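Local coordinates for protein serine protease inhibitor (Thermoanaerobacter tengcongensis, PDB 2PEF) that probably inhibits serine proteases, as serpins do, and is captured here in the latent state, at residues A226-E231 and L347-I352; D146-K151 and V328-I333; F9-A14 and F247-K252. All blocks are in the same frame, centred on the assembly; numbering follows the deposited sequence. Where two conformers were deposited one is given.

Contact 1 of 3, residues A226-E231 and L347-I352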
ATOM      1  N   ALA A 226      15.146   2.929   5.674  1.00 10.87           N
ATOM      2  CA  ALA A 226      14.879   3.371   7.049  1.00 11.45           C
ATOM      3  C   ALA A 226      15.315   4.819   7.199  1.00 11.42           C
ATOM      4  O   ALA A 226      16.435   5.164   6.829  1.00 12.03           O
ATOM      5  CB  ALA A 226      15.611   2.491   8.055  1.00 12.32           C
ATOM      6  N   ILE A 227      14.427   5.665   7.724  1.00 11.14           N
ATOM      7  CA  ILE A 227      14.699   7.097   7.852  1.00 11.76           C
ATOM      8  C   ILE A 227      14.435   7.543   9.282  1.00 11.91           C
ATOM      9  O   ILE A 227      13.346   7.335   9.804  1.00 11.96           O
ATOM     10  CB  ILE A 227      13.833   7.934   6.878  1.00 10.15           C
ATOM     11  CG1 ILE A 227      14.097   7.518   5.429  1.00 12.83           C
ATOM     12  CG2 ILE A 227      14.088   9.441   7.074  1.00 12.50           C
ATOM     13  CD1 ILE A 227      13.066   8.034   4.457  1.00 12.63           C
ATOM     14  N   LEU A 228      15.440   8.146   9.910  1.00 12.20           N
ATOM     15  CA  LEU A 228      15.338   8.552  11.302  1.00 12.30           C
ATOM     16  C   LEU A 228      15.388  10.073  11.450  1.00 12.19           C
ATOM     17  O   LEU A 228      16.460  10.667  11.362  1.00 11.55           O
ATOM     18  CB  LEU A 228      16.465   7.912  12.124  1.00 12.68           C
ATOM     19  CG  LEU A 228      16.482   8.160  13.634  1.00 14.42           C
ATOM     20  CD1 LEU A 228      15.449   7.285  14.337  1.00 16.52           C
ATOM     21  CD2 LEU A 228      17.878   7.887  14.174  1.00 16.85           C
ATOM     22  N   PRO A 229      14.220  10.709  11.653  1.00 12.46           N
ATOM     23  CA  PRO A 229      14.202  12.146  11.938  1.00 11.48           C
ATOM     24  C   PRO A 229      14.966  12.463  13.226  1.00 11.49           C
ATOM     25  O   PRO A 229      14.891  11.706  14.194  1.00 12.52           O
ATOM     26  CB  PRO A 229      12.709  12.449  12.090  1.00 12.23           C
ATOM     27  CG  PRO A 229      12.031  11.362  11.306  1.00 14.05           C
ATOM     28  CD  PRO A 229      12.857  10.153  11.596  1.00 11.90           C
ATOM     29  N   ASP A 230      15.705  13.568  13.222  1.00  9.89           N
ATOM     30  CA  ASP A 230      16.534  13.931  14.371  1.00  9.88           C
ATOM     31  C   ASP A 230      15.752  14.705  15.430  1.00 10.04           C
ATOM     32  O   ASP A 230      14.559  14.958  15.261  1.00 10.24           O
ATOM     33  CB  ASP A 230      17.824  14.655  13.935  1.00 10.98           C
ATOM     34  CG  ASP A 230      17.587  16.066  13.394  1.00 12.91           C
ATOM     35  OD1 ASP A 230      16.548  16.704  13.684  1.00 13.72           O
ATOM     36  OD2 ASP A 230      18.485  16.554  12.676  1.00 13.63           O
ATOM     37  N   GLU A 231      16.424  15.072  16.517  1.00  9.93           N
ATOM     38  CA  GLU A 231      15.760  15.688  17.668  1.00 10.07           C
ATOM     39  C   GLU A 231      15.116  17.038  17.359  1.00 10.28           C
ATOM     40  O   GLU A 231      14.247  17.506  18.108  1.00 12.59           O
ATOM     41  CB  GLU A 231      16.736  15.826  18.838  1.00 10.10           C
ATOM     42  CG  GLU A 231      17.861  16.836  18.626  1.00 10.93           C
ATOM     43  CD  GLU A 231      18.601  17.132  19.910  1.00 13.12           C
ATOM     44  OE1 GLU A 231      18.103  17.953  20.710  1.00 16.59           O
ATOM     45  OE2 GLU A 231      19.676  16.543  20.117  1.00 12.60           O
ATOM     46  N   LEU A 347       8.755   4.313  21.320  1.00 14.00           N
ATOM     47  CA  LEU A 347      10.119   4.607  20.898  1.00 13.88           C
ATOM     48  C   LEU A 347      10.455   6.087  21.010  1.00 13.65           C
ATOM     49  O   LEU A 347       9.637   6.950  20.683  1.00 14.26           O
ATOM     50  CB  LEU A 347      10.354   4.142  19.460  1.00 13.65           C
ATOM     51  CG  LEU A 347      10.224   2.654  19.119  1.00 14.11           C
ATOM     52  CD1 LEU A 347      10.604   2.455  17.665  1.00 14.45           C
ATOM     53  CD2 LEU A 347      11.090   1.784  20.015  1.00 17.73           C
ATOM     54  N   ASN A 348      11.666   6.364  21.481  1.00 13.22           N
ATOM     55  CA  ASN A 348      12.183   7.726  21.537  1.00 13.89           C
ATOM     56  C   ASN A 348      12.918   8.074  20.250  1.00 13.51           C
ATOM     57  O   ASN A 348      13.172   9.249  19.957  1.00 13.72           O
ATOM     58  CB  ASN A 348      13.081   7.901  22.757  1.00 13.87           C
ATOM     59  CG  ASN A 348      12.297   7.892  24.053  1.00 15.35           C
ATOM     60  OD1 ASN A 348      11.294   8.594  24.187  1.00 16.17           O
ATOM     61  ND2 ASN A 348      12.740   7.086  25.008  1.00 11.53           N
ATOM     62  N   ARG A 349      13.234   7.037  19.477  1.00 13.61           N
ATOM     63  CA  ARG A 349      13.783   7.191  18.139  1.00 13.64           C
ATOM     64  C   ARG A 349      12.861   6.511  17.119  1.00 12.45           C
ATOM     65  O   ARG A 349      13.224   5.484  16.532  1.00 11.36           O
ATOM     66  CB  ARG A 349      15.207   6.631  18.060  1.00 14.87           C
ATOM     67  CG  ARG A 349      16.180   7.270  19.044  1.00 18.05           C
ATOM     68  CD  ARG A 349      17.614   7.099  18.585  1.00 20.73           C
ATOM     69  NE  ARG A 349      18.023   5.696  18.564  1.00 22.58           N
ATOM     70  CZ  ARG A 349      19.059   5.228  17.879  1.00 23.14           C
ATOM     71  NH1 ARG A 349      19.801   6.044  17.142  1.00 22.23           N
ATOM     72  NH2 ARG A 349      19.351   3.934  17.921  1.00 27.66           N
ATOM     73  N   PRO A 350      11.664   7.092  16.895  1.00 10.73           N
ATOM     74  CA  PRO A 350      10.759   6.502  15.915  1.00 10.83           C
ATOM     75  C   PRO A 350      11.328   6.716  14.521  1.00 10.46           C
ATOM     76  O   PRO A 350      12.213   7.563  14.338  1.00 10.29           O
ATOM     77  CB  PRO A 350       9.465   7.299  16.104  1.00 10.68           C
ATOM     78  CG  PRO A 350       9.911   8.605  16.644  1.00 11.55           C
ATOM     79  CD  PRO A 350      11.098   8.316  17.496  1.00 11.43           C
ATOM     80  N   PHE A 351      10.846   5.945  13.552  1.00  9.73           N
ATOM     81  CA  PHE A 351      11.381   6.023  12.203  1.00  9.21           C
ATOM     82  C   PHE A 351      10.349   5.744  11.125  1.00 10.04           C
ATOM     83  O   PHE A 351       9.314   5.138  11.383  1.00  9.66           O
ATOM     84  CB  PHE A 351      12.602   5.105  12.040  1.00  9.94           C
ATOM     85  CG  PHE A 351      12.310   3.642  12.236  1.00  7.11           C
ATOM     86  CD1 PHE A 351      11.975   2.833  11.148  1.00  6.05           C
ATOM     87  CD2 PHE A 351      12.402   3.061  13.497  1.00  8.50           C
ATOM     88  CE1 PHE A 351      11.721   1.475  11.320  1.00  9.76           C
ATOM     89  CE2 PHE A 351      12.148   1.704  13.677  1.00  7.74           C
ATOM     90  CZ  PHE A 351      11.812   0.910  12.585  1.00 11.08           C
ATOM     91  N   ILE A 352      10.658   6.217   9.923  1.00  9.18           N
ATOM     92  CA  ILE A 352       9.840   6.002   8.739  1.00  9.65           C
ATOM     93  C   ILE A 352      10.546   4.919   7.944  1.00  9.57           C
ATOM     94  O   ILE A 352      11.773   4.856   7.937  1.00 10.25           O
ATOM     95  CB  ILE A 352       9.712   7.316   7.903  1.00  8.98           C
ATOM     96  CG1 ILE A 352       8.822   8.340   8.619  1.00 13.47           C
ATOM     97  CG2 ILE A 352       9.146   7.056   6.497  1.00 12.00           C
ATOM     98  CD1 ILE A 352       9.519   9.153   9.684  1.00 16.96           C
TER
HETATM   99  O   HOH W   1      13.434   9.776  15.470  1.00 18.17           O

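Contact 2 of 3, residues D146-K151 and V328-I333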
ATOM      1  N   ASP A 146      -6.498 -11.866   6.872  1.00 16.96           N
ATOM      2  CA  ASP A 146      -7.447 -12.976   6.824  1.00 18.27           C
ATOM      3  C   ASP A 146      -8.896 -12.559   6.590  1.00 18.63           C
ATOM      4  O   ASP A 146      -9.708 -13.373   6.144  1.00 18.36           O
ATOM      5  CB  ASP A 146      -7.331 -13.848   8.083  1.00 19.10           C
ATOM      6  CG  ASP A 146      -7.871 -13.167   9.331  1.00 20.62           C
ATOM      7  OD1 ASP A 146      -7.821 -11.921   9.423  1.00 23.35           O
ATOM      8  OD2 ASP A 146      -8.343 -13.890  10.233  1.00 25.23           O
ATOM      9  N   LYS A 147      -9.212 -11.301   6.903  1.00 19.03           N
ATOM     10  CA  LYS A 147     -10.575 -10.771   6.775  1.00 20.32           C
ATOM     11  C   LYS A 147     -10.594  -9.317   6.311  1.00 20.63           C
ATOM     12  O   LYS A 147      -9.766  -8.514   6.740  1.00 20.05           O
ATOM     13  CB  LYS A 147     -11.317 -10.876   8.111  1.00 21.35           C
ATOM     14  CG  LYS A 147     -11.904 -12.246   8.405  1.00 22.73           C
ATOM     15  CD  LYS A 147     -12.916 -12.174   9.542  1.00 23.82           C
ATOM     16  N   ILE A 148     -11.549  -8.988   5.441  1.00 20.73           N
ATOM     17  CA  ILE A 148     -11.776  -7.605   5.020  1.00 21.17           C
ATOM     18  C   ILE A 148     -13.205  -7.142   5.346  1.00 21.38           C
ATOM     19  O   ILE A 148     -13.469  -5.943   5.421  1.00 20.05           O
ATOM     20  CB  ILE A 148     -11.406  -7.372   3.512  1.00 21.64           C
ATOM     21  CG1 ILE A 148     -11.442  -5.882   3.141  1.00 22.89           C
ATOM     22  CG2 ILE A 148     -12.313  -8.172   2.582  1.00 21.34           C
ATOM     23  CD1 ILE A 148     -10.263  -5.074   3.643  1.00 23.24           C
ATOM     24  N   LEU A 149     -14.116  -8.095   5.548  1.00 21.72           N
ATOM     25  CA  LEU A 149     -15.492  -7.773   5.942  1.00 21.76           C
ATOM     26  C   LEU A 149     -16.127  -8.860   6.817  1.00 21.68           C
ATOM     27  O   LEU A 149     -15.672 -10.008   6.818  1.00 20.44           O
ATOM     28  CB  LEU A 149     -16.368  -7.490   4.711  1.00 22.65           C
ATOM     29  CG  LEU A 149     -17.058  -8.635   3.957  1.00 22.29           C
ATOM     30  CD1 LEU A 149     -18.076  -8.075   2.978  1.00 25.70           C
ATOM     31  CD2 LEU A 149     -16.053  -9.524   3.246  1.00 26.39           C
ATOM     32  N   ASN A 150     -17.172  -8.484   7.555  1.00 22.42           N
ATOM     33  CA  ASN A 150     -17.936  -9.422   8.383  1.00 23.08           C
ATOM     34  C   ASN A 150     -19.382  -9.590   7.915  1.00 23.21           C
ATOM     35  O   ASN A 150     -19.971 -10.662   8.074  1.00 23.06           O
ATOM     36  CB  ASN A 150     -17.914  -8.995   9.859  1.00 24.06           C
ATOM     37  CG  ASN A 150     -16.547  -9.180  10.513  1.00 26.01           C
ATOM     38  OD1 ASN A 150     -15.546  -9.452   9.845  1.00 30.51           O
ATOM     39  ND2 ASN A 150     -16.503  -9.026  11.834  1.00 28.80           N
ATOM     40  N   LYS A 151     -19.942  -8.526   7.341  1.00 23.49           N
ATOM     41  CA  LYS A 151     -21.333  -8.507   6.886  1.00 24.64           C
ATOM     42  C   LYS A 151     -21.471  -7.791   5.543  1.00 25.32           C
ATOM     43  O   LYS A 151     -20.598  -7.013   5.152  1.00 26.99           O
ATOM     44  CB  LYS A 151     -22.220  -7.829   7.934  1.00 23.95           C
ATOM     45  N   VAL A 328      -4.421  -5.055   1.492  1.00 10.29           N
ATOM     46  CA  VAL A 328      -5.663  -5.172   0.758  1.00  9.91           C
ATOM     47  C   VAL A 328      -6.264  -3.783   0.662  1.00 10.55           C
ATOM     48  O   VAL A 328      -6.214  -3.008   1.619  1.00 11.11           O
ATOM     49  CB  VAL A 328      -6.670  -6.123   1.455  1.00  9.66           C
ATOM     50  CG1 VAL A 328      -8.024  -6.104   0.744  1.00 12.85           C
ATOM     51  CG2 VAL A 328      -6.123  -7.546   1.506  1.00 12.89           C
ATOM     52  N   THR A 329      -6.780  -3.464  -0.520  1.00  9.31           N
ATOM     53  CA  THR A 329      -7.592  -2.268  -0.708  0.50  8.13           C
ATOM     54  C   THR A 329      -8.942  -2.686  -1.282  1.00  9.78           C
ATOM     55  O   THR A 329      -9.006  -3.371  -2.297  1.00  9.06           O
ATOM     56  CB  THR A 329      -6.919  -1.242  -1.642  0.50  8.58           C
ATOM     57  OG1 THR A 329      -5.556  -1.050  -1.246  0.50  4.37           O
ATOM     58  CG2 THR A 329      -7.659   0.096  -1.588  0.50  2.00           C
ATOM     59  N   SER A 330     -10.014  -2.281  -0.610  1.00  9.93           N
ATOM     60  CA  SER A 330     -11.357  -2.586  -1.084  1.00  9.81           C
ATOM     61  C   SER A 330     -12.132  -1.311  -1.403  1.00 10.97           C
ATOM     62  O   SER A 330     -11.922  -0.260  -0.784  1.00 10.38           O
ATOM     63  CB  SER A 330     -12.117  -3.453  -0.075  1.00 10.43           C
ATOM     64  OG  SER A 330     -12.226  -2.795   1.171  1.00 11.76           O
ATOM     65  N   VAL A 331     -13.017  -1.412  -2.393  1.00 11.28           N
ATOM     66  CA  VAL A 331     -13.889  -0.312  -2.782  1.00 12.14           C
ATOM     67  C   VAL A 331     -15.341  -0.770  -2.642  1.00 12.91           C
ATOM     68  O   VAL A 331     -15.729  -1.808  -3.188  1.00 13.10           O
ATOM     69  CB  VAL A 331     -13.595   0.151  -4.234  1.00 11.63           C
ATOM     70  CG1 VAL A 331     -14.581   1.231  -4.680  1.00 12.46           C
ATOM     71  CG2 VAL A 331     -12.157   0.647  -4.360  1.00 12.14           C
ATOM     72  N   ASP A 332     -16.119   0.014  -1.892  1.00 13.72           N
ATOM     73  CA  ASP A 332     -17.546  -0.238  -1.597  1.00 15.01           C
ATOM     74  C   ASP A 332     -17.860  -1.195  -0.429  1.00 14.83           C
ATOM     75  O   ASP A 332     -19.030  -1.494  -0.172  1.00 13.65           O
ATOM     76  CB  ASP A 332     -18.360  -0.592  -2.855  1.00 15.51           C
ATOM     77  CG  ASP A 332     -19.354   0.494  -3.239  1.00 21.32           C
ATOM     78  OD1 ASP A 332     -19.825   0.482  -4.398  1.00 23.66           O
ATOM     79  OD2 ASP A 332     -19.676   1.352  -2.386  1.00 25.00           O
ATOM     80  N   ILE A 333     -16.827  -1.673   0.262  1.00 14.57           N
ATOM     81  CA  ILE A 333     -17.028  -2.430   1.499  1.00 15.75           C
ATOM     82  C   ILE A 333     -17.018  -1.457   2.681  1.00 16.93           C
ATOM     83  O   ILE A 333     -16.011  -0.794   2.941  1.00 15.48           O
ATOM     84  CB  ILE A 333     -15.967  -3.551   1.704  1.00 16.11           C
ATOM     85  CG1 ILE A 333     -16.141  -4.661   0.662  1.00 13.47           C
ATOM     86  CG2 ILE A 333     -16.070  -4.140   3.115  1.00 14.09           C
ATOM     87  CD1 ILE A 333     -15.026  -5.704   0.645  1.00 14.96           C
TER

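Contact 3 of 3, residues F9-A14 and F247-K252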
ATOM      1  N   PHE A   9       5.608   8.462 -15.344  1.00 13.46           N
ATOM      2  CA  PHE A   9       4.947   7.515 -14.445  1.00 12.78           C
ATOM      3  C   PHE A   9       5.603   7.470 -13.064  1.00 12.34           C
ATOM      4  O   PHE A   9       4.910   7.490 -12.048  1.00 12.28           O
ATOM      5  CB  PHE A   9       4.893   6.103 -15.046  1.00 13.17           C
ATOM      6  CG  PHE A   9       4.330   5.070 -14.103  1.00 13.93           C
ATOM      7  CD1 PHE A   9       2.954   4.904 -13.975  1.00 16.10           C
ATOM      8  CD2 PHE A   9       5.177   4.272 -13.331  1.00 15.61           C
ATOM      9  CE1 PHE A   9       2.424   3.953 -13.096  1.00 13.33           C
ATOM     10  CE2 PHE A   9       4.654   3.318 -12.445  1.00 13.06           C
ATOM     11  CZ  PHE A   9       3.279   3.161 -12.333  1.00 13.44           C
ATOM     12  N   ILE A  10       6.930   7.393 -13.027  1.00 12.51           N
ATOM     13  CA  ILE A  10       7.642   7.320 -11.750  1.00 13.09           C
ATOM     14  C   ILE A  10       7.325   8.531 -10.860  1.00 13.26           C
ATOM     15  O   ILE A  10       6.869   8.365  -9.726  1.00 13.21           O
ATOM     16  CB  ILE A  10       9.171   7.135 -11.935  1.00 13.56           C
ATOM     17  CG1 ILE A  10       9.458   5.784 -12.603  1.00 14.68           C
ATOM     18  CG2 ILE A  10       9.898   7.234 -10.591  1.00 14.31           C
ATOM     19  CD1 ILE A  10      10.897   5.580 -13.050  1.00 13.71           C
ATOM     20  N   TYR A  11       7.544   9.738 -11.373  1.00 14.12           N
ATOM     21  CA  TYR A  11       7.365  10.925 -10.534  1.00 14.82           C
ATOM     22  C   TYR A  11       5.899  11.248 -10.223  1.00 14.01           C
ATOM     23  O   TYR A  11       5.592  11.706  -9.121  1.00 14.50           O
ATOM     24  CB  TYR A  11       8.144  12.130 -11.070  1.00 15.89           C
ATOM     25  CG  TYR A  11       9.624  12.065 -10.729  1.00 17.51           C
ATOM     26  CD1 TYR A  11      10.553  11.606 -11.660  1.00 21.42           C
ATOM     27  CD2 TYR A  11      10.087  12.443  -9.465  1.00 20.48           C
ATOM     28  CE1 TYR A  11      11.907  11.538 -11.353  1.00 21.99           C
ATOM     29  CE2 TYR A  11      11.445  12.375  -9.144  1.00 21.32           C
ATOM     30  CZ  TYR A  11      12.346  11.919 -10.093  1.00 19.92           C
ATOM     31  OH  TYR A  11      13.688  11.850  -9.790  1.00 19.49           O
ATOM     32  N   ASN A  12       4.996  10.978 -11.163  1.00 14.17           N
ATOM     33  CA  ASN A  12       3.562  11.117 -10.888  1.00 13.30           C
ATOM     34  C   ASN A  12       3.079  10.114  -9.834  1.00 13.10           C
ATOM     35  O   ASN A  12       2.342  10.477  -8.919  1.00 14.19           O
ATOM     36  CB  ASN A  12       2.724  11.014 -12.169  1.00 12.81           C
ATOM     37  CG  ASN A  12       2.789  12.277 -13.016  1.00 15.02           C
ATOM     38  OD1 ASN A  12       3.683  13.114 -12.851  1.00 12.46           O
ATOM     39  ND2 ASN A  12       1.830  12.426 -13.922  1.00 15.96           N
ATOM     40  N   THR A  13       3.530   8.867  -9.945  1.00 13.55           N
ATOM     41  CA  THR A  13       3.143   7.822  -8.992  1.00 13.98           C
ATOM     42  C   THR A  13       3.778   8.078  -7.626  1.00 13.73           C
ATOM     43  O   THR A  13       3.142   7.852  -6.593  1.00 14.55           O
ATOM     44  CB  THR A  13       3.462   6.412  -9.544  1.00 14.63           C
ATOM     45  OG1 THR A  13       2.783   6.247 -10.794  1.00 18.17           O
ATOM     46  CG2 THR A  13       3.014   5.310  -8.579  1.00 15.50           C
ATOM     47  N   ALA A  14       5.009   8.593  -7.634  1.00 13.27           N
ATOM     48  CA  ALA A  14       5.703   8.987  -6.408  1.00 13.36           C
ATOM     49  C   ALA A  14       4.911  10.054  -5.658  1.00 13.92           C
ATOM     50  O   ALA A  14       4.743   9.955  -4.439  1.00 14.23           O
ATOM     51  CB  ALA A  14       7.119   9.473  -6.714  1.00 13.36           C
ATOM     52  N   PHE A 247      11.182  12.123  -1.875  1.00 12.62           N
ATOM     53  CA  PHE A 247      11.359  10.706  -1.559  1.00 12.52           C
ATOM     54  C   PHE A 247      12.274  10.001  -2.565  1.00 13.48           C
ATOM     55  O   PHE A 247      13.198   9.293  -2.171  1.00 13.09           O
ATOM     56  CB  PHE A 247      10.010   9.987  -1.462  1.00 13.32           C
ATOM     57  CG  PHE A 247      10.126   8.541  -1.063  1.00 11.83           C
ATOM     58  CD1 PHE A 247      10.354   8.193   0.263  1.00 14.82           C
ATOM     59  CD2 PHE A 247      10.026   7.531  -2.016  1.00 12.95           C
ATOM     60  CE1 PHE A 247      10.476   6.864   0.641  1.00 15.18           C
ATOM     61  CE2 PHE A 247      10.144   6.194  -1.647  1.00 13.07           C
ATOM     62  CZ  PHE A 247      10.374   5.865  -0.313  1.00 12.95           C
ATOM     63  N   ILE A 248      12.014  10.185  -3.858  1.00 13.58           N
ATOM     64  CA  ILE A 248      12.863   9.572  -4.883  1.00 14.86           C
ATOM     65  C   ILE A 248      14.293  10.093  -4.737  1.00 14.59           C
ATOM     66  O   ILE A 248      15.252   9.315  -4.795  1.00 14.91           O
ATOM     67  CB  ILE A 248      12.329   9.804  -6.329  1.00 15.37           C
ATOM     68  CG1 ILE A 248      10.905   9.252  -6.505  1.00 16.75           C
ATOM     69  CG2 ILE A 248      13.273   9.196  -7.368  1.00 17.49           C
ATOM     70  CD1 ILE A 248      10.746   7.734  -6.300  1.00 19.10           C
ATOM     71  N   ASP A 249      14.427  11.403  -4.520  1.00 14.64           N
ATOM     72  CA  ASP A 249      15.741  12.043  -4.404  1.00 15.63           C
ATOM     73  C   ASP A 249      16.561  11.577  -3.206  1.00 15.11           C
ATOM     74  O   ASP A 249      17.771  11.428  -3.314  1.00 13.76           O
ATOM     75  CB  ASP A 249      15.609  13.571  -4.389  1.00 16.84           C
ATOM     76  CG  ASP A 249      15.336  14.150  -5.765  1.00 19.77           C
ATOM     77  OD1 ASP A 249      15.267  13.379  -6.747  1.00 23.94           O
ATOM     78  OD2 ASP A 249      15.190  15.387  -5.867  1.00 25.92           O
ATOM     79  N   LEU A 250      15.916  11.349  -2.066  1.00 14.01           N
ATOM     80  CA  LEU A 250      16.652  10.924  -0.879  1.00 14.25           C
ATOM     81  C   LEU A 250      17.260   9.527  -1.052  1.00 13.19           C
ATOM     82  O   LEU A 250      18.326   9.242  -0.503  1.00 14.48           O
ATOM     83  CB  LEU A 250      15.804  11.046   0.397  1.00 15.19           C
ATOM     84  CG  LEU A 250      14.617  10.120   0.673  1.00 15.12           C
ATOM     85  CD1 LEU A 250      15.076   8.821   1.325  1.00 13.55           C
ATOM     86  CD2 LEU A 250      13.614  10.824   1.576  1.00 15.43           C
ATOM     87  N   ILE A 251      16.593   8.679  -1.837  1.00 12.34           N
ATOM     88  CA  ILE A 251      17.113   7.353  -2.168  1.00 12.94           C
ATOM     89  C   ILE A 251      18.228   7.467  -3.208  1.00 13.25           C
ATOM     90  O   ILE A 251      19.295   6.864  -3.052  1.00 15.12           O
ATOM     91  CB  ILE A 251      15.997   6.397  -2.684  1.00 13.80           C
ATOM     92  CG1 ILE A 251      14.972   6.110  -1.583  1.00 12.45           C
ATOM     93  CG2 ILE A 251      16.598   5.091  -3.206  1.00 15.08           C
ATOM     94  CD1 ILE A 251      13.638   5.598  -2.102  1.00 16.71           C
ATOM     95  N   LYS A 252      17.972   8.241  -4.266  1.00 13.81           N
ATOM     96  CA  LYS A 252      18.963   8.500  -5.312  1.00 13.67           C
ATOM     97  C   LYS A 252      20.232   9.137  -4.745  1.00 14.09           C
ATOM     98  O   LYS A 252      21.338   8.848  -5.203  1.00 15.30           O
ATOM     99  CB  LYS A 252      18.378   9.406  -6.400  1.00 14.50           C
ATOM    100  CG  LYS A 252      17.438   8.711  -7.361  1.00 15.70           C
ATOM    101  CD  LYS A 252      17.049   9.642  -8.498  1.00 19.79           C
ATOM    102  CE  LYS A 252      16.272   8.903  -9.573  1.00 22.16           C
ATOM    103  NZ  LYS A 252      15.843   9.816 -10.668  1.00 22.94           N
TER

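Contact 1 of 3, residues A226-E231 and L347-I352
Ala226 begins the contact through its backbone, its CA lying 3.6 Å from Ile352 O in a CA-H...O contact. Ile227 N then donates to that oxygen, Ile352 O, at 2.8 Å. Ile352 N answers with a bond to Ile227 O, 2.9 Å long, so the two isoleucines form an antiparallel hydrogen-bonded pair. Their side chains share one face of the sheet, where Tyr238 and Ile239 of helix 235-241 cover them. Beside its bond to Ile352, Ile227 O also meets Phe351 CB. The phenylalanine ring itself turns away: with chi1 at 62° its CG stands between the backbone N and the carbonyl carbon, and the ring packs on Leu263, Pro264 and Phe266 of strand 255-273.

This is antiparallel pairing of two neighbouring strands of serpin β-sheet B. Strand 222-229 pairs with the strand that follows the corner at Asn348 and Arg349, on the C-terminal side of the reactive-centre loop.

Leu228 lies on the face opposite Ile227 and bends its end back to the partner strand. Its CG is anti to the backbone N (chi1 -177°), and CD1 comes 3.2 Å from Pro350 O and 3.8 Å from Arg349 CB, while CD2 approaches Arg349 NH1 obliquely. Pro229 returns to the isoleucine face, its CG 3.7 Å from Ile352 CD1, the two side chains crossing at about a right angle. The next hydrogen-bonded pair of the ladder would be Pro229 with Pro350, but neither proline has an N-H to give. A water takes over, donating to Pro229 O at 2.7 Å and to Pro350 O at 2.8 Å, and so links two carbonyls that could not bond to each other.

Contact 2 of 3, residues D146-K151 and V328-I333
Ile148 and Leu149 face Val328 and Ile333 across backbones held well apart, with 7.8 Å from Ile148 CA to Val328 CA and 7.1 Å from Leu149 CA to Ile333 CA, so the interval is filled mainly by side chains. Ile148 does most of the work. Its CG1 is anti to the backbone N (chi1 -171°), which sends that branch over the strand: Ile148 CD1 ends 3.8 Å from Val328 CG1, and Ile148 CG1 lies 3.7 Å from Ser330 OG. The other branch turns to Ile333, with Ile148 CG2 4.1 Å from Ile333 CD1. Leu149 adds its CB, 3.7 Å from Ile333 CG2, and the carbonyl oxygen Ile148 O touches the same methyl, Ile333 CG2, at 3.9 Å.

Strand 322-331 runs between strands 158-169 and 310-318, the place in serpin β-sheet A taken by the inserted reactive-centre loop in the latent form. Segment 146-151 belongs to the connection that follows helix 127-140, the helix lying over that sheet. Its polar backbone is served from elsewhere: Asn134 of the helix binds Ile148 N and Leu149 O, and Lys313 binds Lys147 O.

Across the contact itself the meeting is almost wholly one of methyl and methylene groups, with the serine hydroxyl touching only hydrocarbon on this side. The fit therefore rests on apolar burial and shape, and sets few directional demands.

Contact 3 of 3, residues F9-A14 and F247-K252
Helix 9-14 meets helix 247-252 in a loose helix-to-helix contact that joins the first long helix of the serpin fold, near its N-terminal end, to the last turns of helix 244-252. The segment axes come no nearer than 11.3 Å and make an angle of 117°, so the backbones stay apart except where Ala14 faces Ile248, and Tyr11 and Lys252 bridge the wider part. Tyr11 and Ile248 carry the apolar part. The ring of Tyr11 crosses the isoleucine obliquely, with CE2 3.9 Å from Ile248 CB, and its hydroxyl oxygen OH reaches Ile248 CG2 at 3.6 Å. On its other branch Ile248 meets the first helix again: CG1 rests 3.8 Å from Ala14 CB, one turn or so beyond the tyrosine, and CD1 approaches Ile10 CG2 more distantly. Leu362 of strand 362-372 also packs against Ala14.

The polar part lies at the far end of the ring. Lys252, its chain extended beyond CG, comes from the direction opposite to Tyr11 and donates from NZ to Tyr11 OH at 3.1 Å, the ammonium sitting at the ring edge near its plane. Asp249 OD1 stands 3.8 Å from Tyr11 OH, where its charge may add to the polar surroundings. A phenylalanine at Tyr11 could still lie against Ile248 but lacks the hydroxyl, and would probably leave the Lys252 ammonium without this acceptor and freer to swing.

Tyr11 thus sets its ring carbons against hydrocarbon and its oxygen against a lysine. The nearby ammonium would probably polarise the phenol and make its O-H a somewhat stronger donor.

Overall arrangement
Contacts 1 and 3 are neighbours, their centres about 21 Å apart, and they touch directly where Ile227 CD1 packs on Leu250 CD1 at 3.8 Å, tying sheet B to helix 244-252. Contact 2 lies on the other side of the chain's centre from both, about 32 Å centre to centre from contact 1 and about 30 Å from contact 3; its nearest atoms stay about 18 Å and 13 Å away. The chain still links contacts 1 and 2. Segment 328-333 ends the inserted strand, residues 335-341 are not modelled, and strand 345-357 then carries the chain into contact 1, so contact 2 involves the inserted reactive-centre strand and contact 1 the sheet B strand that follows it in the chain.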